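Local atomic coordinates of hypothetical signal peptide protein (Sinorhizobium meliloti, PDB entry 3PJY), a protein that is of unknown function, belongs to the DUF192 family and has been put forward, without firm evidence, as a transcription regulator. Residues R11-A15 with R115-S119; Q32-L37 with M49-F53; V59-N65 with P90-I96; T66-M72 with H85-H91. All coordinates share one frame; numbering follows the deposited sequence.

Contact 1. Residues R11-A15 with R115-S119; sequences RLITA and RLGVS
Leu12 and Leu116 touch through one methyl each, CD1 of Leu12 lying 3.9 Å from CD1 of Leu116, with the two side chains crossing at about a right angle. The same Leu12 CD1 also reaches CG2 of Val118 at 4.1 Å, again across a near-perpendicular pair, so one methyl of the strand residue touches a side chain at the end of the helix and one just beyond it. Val118 turns CG1 anti to its own backbone N (chi1 172°), which leaves CG2 as the branch that faces residues 11-15. Thr14 comes to this CG2 obliquely, its own CG2 4.0 Å away, and the same threonine methyl rests 3.6 Å from the carbonyl O of Gly117. The hydroxyl takes another course: Thr14 OG1 is hydrogen-bonded to Ser16 OG and, at 2.9 Å, to a water that donates to Gly117 O. Gly117 itself has positive phi and ends the helix in a Schellman motif. The contact thus lays the end of helix 112-116 against the end of strand 6-13, where Leu12 also packs on Leu22 of strand 19-27 and Leu124 of strand 123-126, and both Leu12 and Val118 touch Ile81 of strand 81-88.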
# COMPACT_ATOMS: atom_id res chain seq x y z
N ARG B 11 3.06 -5.21 1.77
CA ARG B 11 2.32 -5.39 0.55
C ARG B 11 2.31 -6.80 0.08
O ARG B 11 3.28 -7.55 0.26
CB ARG B 11 2.82 -4.51 -0.54
CG ARG B 11 4.22 -4.74 -0.98
CD ARG B 11 4.75 -3.48 -1.72
NE ARG B 11 6.04 -3.74 -2.39
CZ ARG B 11 6.22 -3.96 -3.71
NH1 ARG B 11 5.21 -3.91 -4.59
NH2 ARG B 11 7.45 -4.20 -4.17
N LEU B 12 1.16 -7.17 -0.46
CA LEU B 12 1.00 -8.45 -1.14
C LEU B 12 1.20 -8.24 -2.62
O LEU B 12 0.67 -7.28 -3.18
CB LEU B 12 -0.39 -9.03 -0.86
CG LEU B 12 -0.69 -9.54 0.53
CD1 LEU B 12 -2.19 -9.79 0.79
CD2 LEU B 12 0.10 -10.84 0.76
N ILE B 13 2.05 -9.09 -3.22
CA ILE B 13 2.39 -9.00 -4.63
C ILE B 13 1.96 -10.33 -5.25
O ILE B 13 2.41 -11.40 -4.81
CB ILE B 13 3.86 -8.77 -4.89
CG1 ILE B 13 4.34 -7.53 -4.08
CG2 ILE B 13 4.09 -8.58 -6.41
CD1 ILE B 13 5.83 -7.53 -3.77
N THR B 14 1.12 -10.27 -6.27
CA THR B 14 0.61 -11.51 -6.86
C THR B 14 1.39 -11.88 -8.09
O THR B 14 2.20 -11.11 -8.65
CB THR B 14 -0.90 -11.36 -7.21
OG1 THR B 14 -1.05 -10.45 -8.30
CG2 THR B 14 -1.69 -10.89 -5.98
N ALA B 15 1.12 -13.09 -8.59
CA ALA B 15 1.76 -13.57 -9.78
C ALA B 15 1.56 -12.70 -11.00
O ALA B 15 2.43 -12.66 -11.88
CB ALA B 15 1.26 -15.05 -10.11
N ARG B 115 -10.83 -10.99 -2.34
CA ARG B 115 -10.93 -9.60 -2.75
C ARG B 115 -9.68 -9.13 -3.45
O ARG B 115 -9.78 -8.37 -4.44
CB ARG B 115 -11.22 -8.67 -1.56
CG ARG B 115 -11.20 -7.15 -1.90
CD ARG B 115 -11.70 -6.36 -0.67
NE ARG B 115 -10.76 -6.31 0.48
CZ ARG B 115 -9.78 -5.43 0.63
NH1 ARG B 115 -9.49 -4.53 -0.32
NH2 ARG B 115 -9.10 -5.40 1.76
N LEU B 116 -8.52 -9.62 -3.02
CA LEU B 116 -7.21 -9.15 -3.53
C LEU B 116 -6.63 -10.03 -4.64
O LEU B 116 -5.59 -9.68 -5.20
CB LEU B 116 -6.24 -8.97 -2.37
CG LEU B 116 -6.64 -7.96 -1.28
CD1 LEU B 116 -5.49 -7.90 -0.23
CD2 LEU B 116 -6.95 -6.59 -1.88
N GLY B 117 -7.30 -11.13 -4.94
CA GLY B 117 -6.83 -12.06 -5.98
C GLY B 117 -5.50 -12.71 -5.65
O GLY B 117 -4.62 -12.85 -6.51
N VAL B 118 -5.34 -13.05 -4.38
CA VAL B 118 -4.14 -13.69 -3.86
C VAL B 118 -4.23 -15.20 -3.88
O VAL B 118 -5.30 -15.76 -3.70
CB VAL B 118 -3.88 -13.14 -2.43
CG1 VAL B 118 -2.72 -13.92 -1.72
CG2 VAL B 118 -3.55 -11.69 -2.52
N SER B 119 -3.11 -15.86 -4.18
CA SER B 119 -3.01 -17.31 -4.29
C SER B 119 -1.74 -17.77 -3.59
O SER B 119 -0.81 -17.04 -3.46
CB SER B 119 -2.86 -17.76 -5.76
OG SER B 119 -3.78 -17.15 -6.65
O HOH W 1 -3.77 -11.28 -8.77

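Contact 2. Residues Q32-L37 with M49-F53; sequences QREQGL and MLFDF
The ring of Phe51 pushes its edge into the C-terminal end of helix 30-35. Its CE2 lies 3.3 Å from the carbonyl O of Arg33, near the ring plane, and its CZ is 3.7 Å from CA of Gly36. This is the tight part of the contact: a side chain on Gly36, which has positive phi, would come very near that CZ. Next to it Met49, a selenomethionine, sets SE 3.5 Å from Gly36 O. Its chain runs out with CG anti to the backbone N (chi1 179°) and bends only at the last torsion, which brings CE to 3.8 Å from CD2 of Leu37; the two side chains slide past each other in opposite directions. Replacing Leu37 by an alanine would probably open a gap beside Met49 and leave its CE freer to turn. The other end, partly exposed, is looser. There Arg33 lays mainly its CD on the strand, 3.6 Å from Asp52 O and 3.8 Å from CD1 of Phe53, with NE also near that ring, while its NH1 is hydrogen-bonded to Val28 O. The contact lies within the beta-alpha-beta unit of strand 19-27, helix 30-35 and strand 47-53; the last strand pairs with strands 19-27 and 102-109, and Met61 of strand 60-61 packs on both Phe51 and Phe53.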
# COMPACT_ATOMS: atom_id res chain seq x y z
N GLN B 32 1.55 -11.68 22.69
CA GLN B 32 0.95 -11.06 21.51
C GLN B 32 0.49 -12.15 20.52
O GLN B 32 -0.57 -12.08 19.94
CB GLN B 32 1.91 -10.12 20.81
CG GLN B 32 2.21 -8.82 21.53
CD GLN B 32 3.32 -8.07 20.82
OE1 GLN B 32 4.26 -8.66 20.29
NE2 GLN B 32 3.21 -6.71 20.82
N ARG B 33 1.35 -13.14 20.30
CA ARG B 33 1.04 -14.20 19.32
C ARG B 33 -0.13 -15.04 19.83
O ARG B 33 -0.97 -15.42 19.02
CB ARG B 33 2.26 -15.06 19.08
CG ARG B 33 3.36 -14.35 18.39
CD ARG B 33 4.57 -15.26 17.94
NE ARG B 33 4.93 -16.30 18.92
CZ ARG B 33 5.92 -16.31 19.77
NH1 ARG B 33 6.76 -15.32 19.88
NH2 ARG B 33 6.09 -17.36 20.56
N GLU B 34 -0.18 -15.31 21.12
CA GLU B 34 -1.28 -16.13 21.69
C GLU B 34 -2.58 -15.36 21.70
O GLU B 34 -3.65 -15.92 21.44
CB GLU B 34 -0.93 -16.64 23.06
CG GLU B 34 0.26 -17.58 22.92
CD GLU B 34 0.82 -18.02 24.25
OE1 GLU B 34 0.31 -17.60 25.31
OE2 GLU B 34 1.76 -18.84 24.21
N GLN B 35 -2.53 -14.07 22.03
CA GLN B 35 -3.75 -13.25 22.09
C GLN B 35 -4.29 -13.01 20.70
O GLN B 35 -5.50 -12.92 20.54
CB GLN B 35 -3.42 -11.92 22.75
CG GLN B 35 -4.44 -10.77 22.67
CD GLN B 35 -5.56 -10.86 23.67
OE1 GLN B 35 -5.47 -11.52 24.68
NE2 GLN B 35 -6.62 -10.13 23.39
N GLY B 36 -3.40 -12.90 19.71
CA GLY B 36 -3.84 -12.70 18.36
C GLY B 36 -4.89 -11.59 18.28
O GLY B 36 -4.72 -10.51 18.84
N LEU B 37 -5.97 -11.85 17.56
CA LEU B 37 -7.07 -10.92 17.38
C LEU B 37 -8.27 -11.31 18.26
O LEU B 37 -9.41 -10.90 18.00
CB LEU B 37 -7.46 -10.88 15.89
CG LEU B 37 -6.39 -10.29 15.00
CD1 LEU B 37 -6.72 -10.56 13.51
CD2 LEU B 37 -6.27 -8.75 15.21
N MSE B 49 -3.04 -8.66 11.11
CA MSE B 49 -2.04 -8.92 12.12
C MSE B 49 -1.03 -9.90 11.53
O MSE B 49 -1.39 -10.94 10.98
CB MSE B 49 -2.69 -9.45 13.39
CG MSE B 49 -1.68 -9.75 14.45
SE MSE B 49 -2.40 -10.03 16.25
CE MSE B 49 -2.83 -8.22 16.68
N LEU B 50 0.24 -9.54 11.66
CA LEU B 50 1.33 -10.33 11.15
C LEU B 50 2.04 -10.94 12.38
O LEU B 50 2.61 -10.25 13.21
CB LEU B 50 2.33 -9.51 10.35
CG LEU B 50 3.52 -10.26 9.73
CD1 LEU B 50 3.03 -11.31 8.72
CD2 LEU B 50 4.46 -9.24 9.05
N PHE B 51 1.95 -12.25 12.46
CA PHE B 51 2.55 -13.06 13.53
C PHE B 51 3.96 -13.39 13.09
O PHE B 51 4.17 -14.06 12.06
CB PHE B 51 1.75 -14.33 13.74
CG PHE B 51 0.35 -14.09 14.25
CD1 PHE B 51 -0.64 -13.65 13.38
CD2 PHE B 51 0.01 -14.26 15.59
CE1 PHE B 51 -1.92 -13.35 13.81
CE2 PHE B 51 -1.30 -13.99 16.02
CZ PHE B 51 -2.25 -13.53 15.16
N ASP B 52 4.96 -12.94 13.85
CA ASP B 52 6.38 -13.14 13.55
C ASP B 52 6.91 -14.10 14.59
O ASP B 52 7.07 -13.75 15.78
CB ASP B 52 7.10 -11.80 13.64
CG ASP B 52 8.59 -11.90 13.37
OD1 ASP B 52 9.11 -13.01 13.29
OD2 ASP B 52 9.24 -10.86 13.26
N PHE B 53 7.10 -15.36 14.19
CA PHE B 53 7.50 -16.42 15.12
C PHE B 53 8.97 -16.40 15.49
O PHE B 53 9.40 -17.12 16.40
CB PHE B 53 7.13 -17.77 14.50
CG PHE B 53 5.67 -17.88 14.27
CD1 PHE B 53 4.83 -18.05 15.32
CD2 PHE B 53 5.12 -17.69 13.01
CE1 PHE B 53 3.46 -18.09 15.13
CE2 PHE B 53 3.74 -17.76 12.86
CZ PHE B 53 2.95 -17.90 13.94

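Contact 3. Residues V59-N65 with P90-I96; sequences VMMWMKN and PHSEAII
Met61 and Ile96 form an antiparallel hydrogen-bonded pair, the bridge between the two short strands 60-61 and 96-97 of a small two-stranded sheet. Met61 N donates to Ile96 O at 2.9 Å, and Ile96 N returns a nearly straight bond (176°) to Met61 O. That same Met61 O is approached by CA of Ile95 in a CA-H...O contact. Farther along, the pairing becomes irregular: Met63 N still reaches Ser92 O at 2.9 Å, but the bond is bent, with an N-H...O angle of 139°.

Around this backbone core lie the side chains. Met63, a selenomethionine, sets CB 3.4 Å from Ser92 O, and its chain, bent at chi2 and chi3, brings CE to 3.9 Å from Pro90 N. Ile95 turns CG2 onto the chain of Met60, also a selenomethionine, touching its CB at 3.8 Å and crossing it obliquely. Glu93 O sits in the plane of the Trp62 indole at its edge; in one of its two modelled conformers the Glu93 side chain runs beside both Trp62 and Lys64, pointing the same way. Lys64 adds its CB over one face of the indole.

Outward again, Met61 and Ile96 both pack on Met72 of strand 70-75, and Val59 N is hydrogen-bonded to Ser98 OG. An ST turn shapes the loop before Ile95, Ser92 OG accepting from Ala94 N at 3.1 Å. Beyond Lys64, a water accepts from Asn65 N and donates to His91 O, 2.9 Å from each atom.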
# COMPACT_ATOMS: atom_id res chain seq x y z
N VAL B 59 3.80 -24.20 12.48
CA VAL B 59 3.03 -23.50 13.49
C VAL B 59 1.56 -23.96 13.47
O VAL B 59 1.05 -24.50 12.47
CB VAL B 59 3.08 -21.97 13.34
CG1 VAL B 59 4.51 -21.49 13.33
CG2 VAL B 59 2.42 -21.54 12.12
N MSE B 60 0.93 -23.74 14.59
CA MSE B 60 -0.47 -24.09 14.81
C MSE B 60 -1.23 -22.83 15.19
O MSE B 60 -0.87 -22.11 16.13
CB MSE B 60 -0.55 -25.13 15.92
CG MSE B 60 0.20 -26.37 15.55
SE MSE B 60 -0.17 -27.89 16.71
CE MSE B 60 -0.05 -27.02 18.06
N MSE B 61 -2.35 -22.57 14.49
CA MSE B 61 -3.23 -21.46 14.77
C MSE B 61 -4.62 -21.97 15.12
O MSE B 61 -4.98 -23.08 14.77
CB MSE B 61 -3.34 -20.58 13.54
CG MSE B 61 -2.02 -20.12 12.92
SE MSE B 61 -1.02 -18.89 14.04
CE MSE B 61 -2.15 -17.37 13.96
N TRP B 62 -5.35 -21.13 15.82
CA TRP B 62 -6.78 -21.40 16.08
C TRP B 62 -7.57 -20.12 16.25
O TRP B 62 -7.01 -19.00 16.17
CB TRP B 62 -6.94 -22.36 17.27
CG TRP B 62 -6.53 -21.83 18.65
CD1 TRP B 62 -6.00 -20.62 18.95
CD2 TRP B 62 -6.58 -22.55 19.90
NE1 TRP B 62 -5.73 -20.52 20.30
CE2 TRP B 62 -6.05 -21.70 20.89
CE3 TRP B 62 -7.00 -23.82 20.26
CZ2 TRP B 62 -5.97 -22.09 22.25
CZ3 TRP B 62 -6.91 -24.21 21.61
CH2 TRP B 62 -6.39 -23.35 22.57
N MSE B 63 -8.86 -20.28 16.51
CA MSE B 63 -9.81 -19.18 16.58
C MSE B 63 -10.46 -19.02 17.96
O MSE B 63 -11.49 -18.38 18.11
CB MSE B 63 -10.86 -19.29 15.49
CG MSE B 63 -10.29 -19.22 14.08
SE MSE B 63 -9.73 -17.45 13.63
CE MSE B 63 -11.46 -16.81 13.33
N LYS B 64 -9.80 -19.58 18.96
CA LYS B 64 -10.27 -19.44 20.32
C LYS B 64 -10.42 -17.96 20.69
O LYS B 64 -9.53 -17.13 20.42
CB LYS B 64 -9.30 -20.08 21.28
CG LYS B 64 -9.86 -20.11 22.70
CD LYS B 64 -8.89 -20.70 23.66
CE LYS B 64 -9.56 -20.86 25.02
NZ LYS B 64 -8.52 -21.04 26.01
N ASN B 65 -11.61 -17.66 21.20
CA ASN B 65 -11.99 -16.30 21.62
C ASN B 65 -11.96 -15.25 20.51
O ASN B 65 -11.97 -14.03 20.79
CB ASN B 65 -11.13 -15.81 22.79
CG ASN B 65 -11.26 -16.67 24.03
OD1 ASN B 65 -12.34 -17.22 24.29
ND2 ASN B 65 -10.18 -16.81 24.77
N PRO B 90 -15.02 -18.31 13.57
CA PRO B 90 -14.98 -17.66 14.87
C PRO B 90 -15.26 -18.63 16.03
O PRO B 90 -16.14 -19.52 15.96
CB PRO B 90 -16.10 -16.61 14.77
CG PRO B 90 -16.07 -16.24 13.32
CD PRO B 90 -15.85 -17.54 12.61
N HIS B 91 -14.50 -18.44 17.08
CA HIS B 91 -14.59 -19.22 18.33
C HIS B 91 -14.10 -20.67 18.28
O HIS B 91 -14.03 -21.33 19.33
CB HIS B 91 -16.01 -19.18 18.93
CG HIS B 91 -16.58 -17.80 18.98
ND1 HIS B 91 -16.20 -16.89 19.95
CD2 HIS B 91 -17.45 -17.15 18.17
CE1 HIS B 91 -16.84 -15.75 19.74
NE2 HIS B 91 -17.61 -15.88 18.67
N SER B 92 -13.71 -21.15 17.11
CA SER B 92 -13.34 -22.58 16.98
C SER B 92 -11.96 -22.87 17.54
O SER B 92 -10.99 -22.18 17.23
CB SER B 92 -13.34 -23.00 15.52
OG SER B 92 -12.84 -24.31 15.39
N GLU B 93 -11.88 -23.89 18.40
CA GLU B 93 -10.60 -24.37 18.89
C GLU B 93 -9.94 -25.43 17.97
O GLU B 93 -8.90 -26.00 18.33
CB GLU B 93 -10.72 -24.89 20.33
CG GLU B 93 -10.59 -23.79 21.34
CD GLU B 93 -10.98 -24.27 22.70
OE1 GLU B 93 -10.37 -25.28 23.15
OE2 GLU B 93 -11.91 -23.65 23.29
N ALA B 94 -10.49 -25.68 16.77
CA ALA B 94 -9.85 -26.57 15.81
C ALA B 94 -8.51 -26.00 15.39
O ALA B 94 -8.42 -24.84 14.97
CB ALA B 94 -10.75 -26.71 14.56
N ILE B 95 -7.46 -26.80 15.47
CA ILE B 95 -6.12 -26.38 15.07
C ILE B 95 -6.02 -26.33 13.58
O ILE B 95 -6.41 -27.29 12.88
CB ILE B 95 -5.03 -27.35 15.64
CG1 ILE B 95 -5.02 -27.26 17.17
CG2 ILE B 95 -3.64 -27.07 14.96
CD1 ILE B 95 -4.16 -28.35 17.91
N ILE B 96 -5.47 -25.22 13.09
CA ILE B 96 -5.15 -25.03 11.70
C ILE B 96 -3.63 -25.07 11.63
O ILE B 96 -2.95 -24.17 12.13
CB ILE B 96 -5.70 -23.68 11.18
CG1 ILE B 96 -7.22 -23.63 11.38
CG2 ILE B 96 -5.31 -23.50 9.68
CD1 ILE B 96 -7.85 -22.26 11.15
O HOH W 2 -13.53 -19.77 21.71
O HOH W 3 -15.12 -17.52 22.22

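Contact 4. Residues T66-M72 with H85-H91; sequences TYLPLDM and HENAVPH
Asp71 faces Glu86 and Asn87 with a side chain whose CG and both oxygens find partners. From CB the chain turns CG anti to the carbonyl carbon (chi1 -72°), which lays the carboxylate against Glu86 and Asn87, with CG 4.0 Å from Glu86 CA. From there OD1 accepts a hydrogen bond from Asn87 N at 3.0 Å, met nearly along its C-O axis. OD2 accepts from Val113 N, and at 2.7 Å from a water that also donates to Glu86 OE2. The two carboxylates, their planes 80° apart, are thus joined by a shared water, while the salt bridge of Glu86 to Lys114 probably eases the repulsion between them.

These residues belong to the beta hairpin of strands 70-75 and 81-88, where Met72 and His85 form an antiparallel hydrogen-bonded pair. The chain turns a corner at Asn87; just beyond it, Ala88 N donates to Leu70 O at 2.8 Å, and the CB of Ala88 touches CE of the selenomethionine Met72.

Past the strands the two segments stay together. CG of Pro90 packs on CB of Pro69, and His91 N donates to Thr66 O at 2.9 Å. Tyr67 and His91 make a T-shaped pair, with the imidazole edge toward the phenol face: CE1 of His91 stands over the ring centre, 3.6 Å from Tyr67 CD2, with the planes at 75°. A serine in place of Tyr67 would probably leave that edge of the His91 ring without its aromatic partner and freer to turn, and deprive Arg41 of its cation-pi partner. Thr66 O lies over one face of the same imidazole.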
# COMPACT_ATOMS: atom_id res chain seq x y z
N THR B 66 -11.90 -15.70 19.25
CA THR B 66 -11.81 -14.77 18.11
C THR B 66 -13.18 -14.65 17.48
O THR B 66 -13.79 -15.66 17.07
CB THR B 66 -10.77 -15.24 17.11
OG1 THR B 66 -9.48 -15.28 17.76
CG2 THR B 66 -10.66 -14.30 15.94
N TYR B 67 -13.70 -13.42 17.44
CA TYR B 67 -15.03 -13.11 16.94
C TYR B 67 -15.07 -12.81 15.43
O TYR B 67 -16.08 -13.06 14.77
CB TYR B 67 -15.60 -11.91 17.70
CG TYR B 67 -15.97 -12.17 19.15
CD1 TYR B 67 -15.02 -12.43 20.07
CD2 TYR B 67 -17.31 -12.16 19.57
CE1 TYR B 67 -15.33 -12.70 21.41
CE2 TYR B 67 -17.64 -12.40 20.94
CZ TYR B 67 -16.61 -12.67 21.83
OH TYR B 67 -16.83 -12.91 23.16
N LEU B 68 -13.99 -12.22 14.92
CA LEU B 68 -13.91 -11.84 13.50
C LEU B 68 -13.60 -13.10 12.70
O LEU B 68 -12.63 -13.80 13.03
CB LEU B 68 -12.73 -10.88 13.28
CG LEU B 68 -12.85 -9.47 13.91
CD1 LEU B 68 -11.48 -8.78 13.88
CD2 LEU B 68 -13.89 -8.71 13.12
N PRO B 69 -14.38 -13.40 11.63
CA PRO B 69 -13.93 -14.44 10.73
C PRO B 69 -12.66 -13.98 10.00
O PRO B 69 -12.56 -12.80 9.64
CB PRO B 69 -15.10 -14.61 9.76
CG PRO B 69 -15.82 -13.36 9.83
CD PRO B 69 -15.62 -12.76 11.18
N LEU B 70 -11.72 -14.88 9.83
CA LEU B 70 -10.36 -14.52 9.31
C LEU B 70 -9.94 -15.42 8.16
O LEU B 70 -10.28 -16.59 8.12
CB LEU B 70 -9.30 -14.62 10.42
CG LEU B 70 -9.51 -13.72 11.62
CD1 LEU B 70 -8.42 -14.02 12.70
CD2 LEU B 70 -9.51 -12.21 11.22
N ASP B 71 -9.12 -14.85 7.27
CA ASP B 71 -8.29 -15.61 6.36
C ASP B 71 -6.86 -15.67 6.95
O ASP B 71 -6.37 -14.67 7.52
CB ASP B 71 -8.18 -14.94 4.98
CG ASP B 71 -9.43 -15.00 4.14
OD1 ASP B 71 -10.40 -15.72 4.50
OD2 ASP B 71 -9.44 -14.32 3.07
N MSE B 72 -6.23 -16.83 6.88
CA MSE B 72 -4.89 -17.08 7.40
C MSE B 72 -3.93 -17.39 6.27
O MSE B 72 -4.21 -18.28 5.45
CB MSE B 72 -4.88 -18.23 8.43
CG MSE B 72 -5.69 -17.97 9.60
SE MSE B 72 -5.53 -19.55 10.71
CE MSE B 72 -6.57 -18.89 12.23
N HIS B 85 -5.46 -20.59 4.49
CA HIS B 85 -6.70 -21.11 5.05
C HIS B 85 -7.71 -19.99 5.09
O HIS B 85 -7.66 -19.14 5.98
CB HIS B 85 -6.49 -21.68 6.45
CG HIS B 85 -7.69 -22.37 7.01
ND1 HIS B 85 -7.82 -23.75 7.00
CD2 HIS B 85 -8.86 -21.89 7.51
CE1 HIS B 85 -8.99 -24.08 7.51
NE2 HIS B 85 -9.66 -22.98 7.80
N GLU B 86 -8.65 -20.02 4.15
CA GLU B 86 -9.68 -18.99 4.10
C GLU B 86 -10.82 -19.33 5.07
O GLU B 86 -11.07 -20.48 5.36
CB GLU B 86 -10.22 -18.87 2.67
CG GLU B 86 -9.21 -18.23 1.75
CD GLU B 86 -9.57 -18.36 0.30
OE1 GLU B 86 -9.30 -19.40 -0.31
OE2 GLU B 86 -10.14 -17.40 -0.23
N ASN B 87 -11.47 -18.30 5.57
CA ASN B 87 -12.70 -18.43 6.34
C ASN B 87 -12.56 -19.33 7.55
O ASN B 87 -13.40 -20.22 7.78
CB ASN B 87 -13.85 -18.91 5.44
CG ASN B 87 -14.07 -17.99 4.27
OD1 ASN B 87 -14.40 -16.82 4.45
ND2 ASN B 87 -13.90 -18.51 3.05
N ALA B 88 -11.51 -19.07 8.35
CA ALA B 88 -11.39 -19.68 9.67
C ALA B 88 -12.63 -19.28 10.47
O ALA B 88 -13.22 -18.22 10.26
CB ALA B 88 -10.11 -19.23 10.37
N VAL B 89 -13.08 -20.19 11.33
CA VAL B 89 -14.39 -20.07 11.98
C VAL B 89 -14.30 -19.42 13.37
O VAL B 89 -13.60 -19.91 14.23
CB VAL B 89 -15.00 -21.45 12.14
CG1 VAL B 89 -16.32 -21.37 12.87
CG2 VAL B 89 -15.17 -22.10 10.77
N PRO B 90 -15.02 -18.31 13.57
CA PRO B 90 -14.98 -17.66 14.87
C PRO B 90 -15.26 -18.63 16.03
O PRO B 90 -16.14 -19.52 15.96
CB PRO B 90 -16.10 -16.61 14.77
CG PRO B 90 -16.07 -16.24 13.32
CD PRO B 90 -15.85 -17.54 12.61
N HIS B 91 -14.50 -18.44 17.08
CA HIS B 91 -14.59 -19.22 18.33
C HIS B 91 -14.10 -20.67 18.28
O HIS B 91 -14.03 -21.33 19.33
CB HIS B 91 -16.01 -19.18 18.93
CG HIS B 91 -16.58 -17.80 18.98
ND1 HIS B 91 -16.20 -16.89 19.95
CD2 HIS B 91 -17.45 -17.15 18.17
CE1 HIS B 91 -16.84 -15.75 19.74
NE2 HIS B 91 -17.61 -15.88 18.67
O HOH W 4 -10.86 -14.95 0.87

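Contacts 3 and 4 are the closest pair, their centres 8 Å apart; they share Pro90 and His91, and CD1 of Ile96 packs 3.6 Å from SE of Met72. Contact 2 touches both of these, its centre 12 Å from that of contact 3 and 14 Å from that of contact 4. CZ of Phe51 touches CE of Met61 at 4.0 Å, and CD1 of Leu37 meets CD1 of Leu70 at 3.9 Å. Contact 1 stands apart, its nearest atoms about 6 Å from contact 4 and about 15 Å from contact 3, yet contacts 1, 2 and 4 all reach the same mixed sheet.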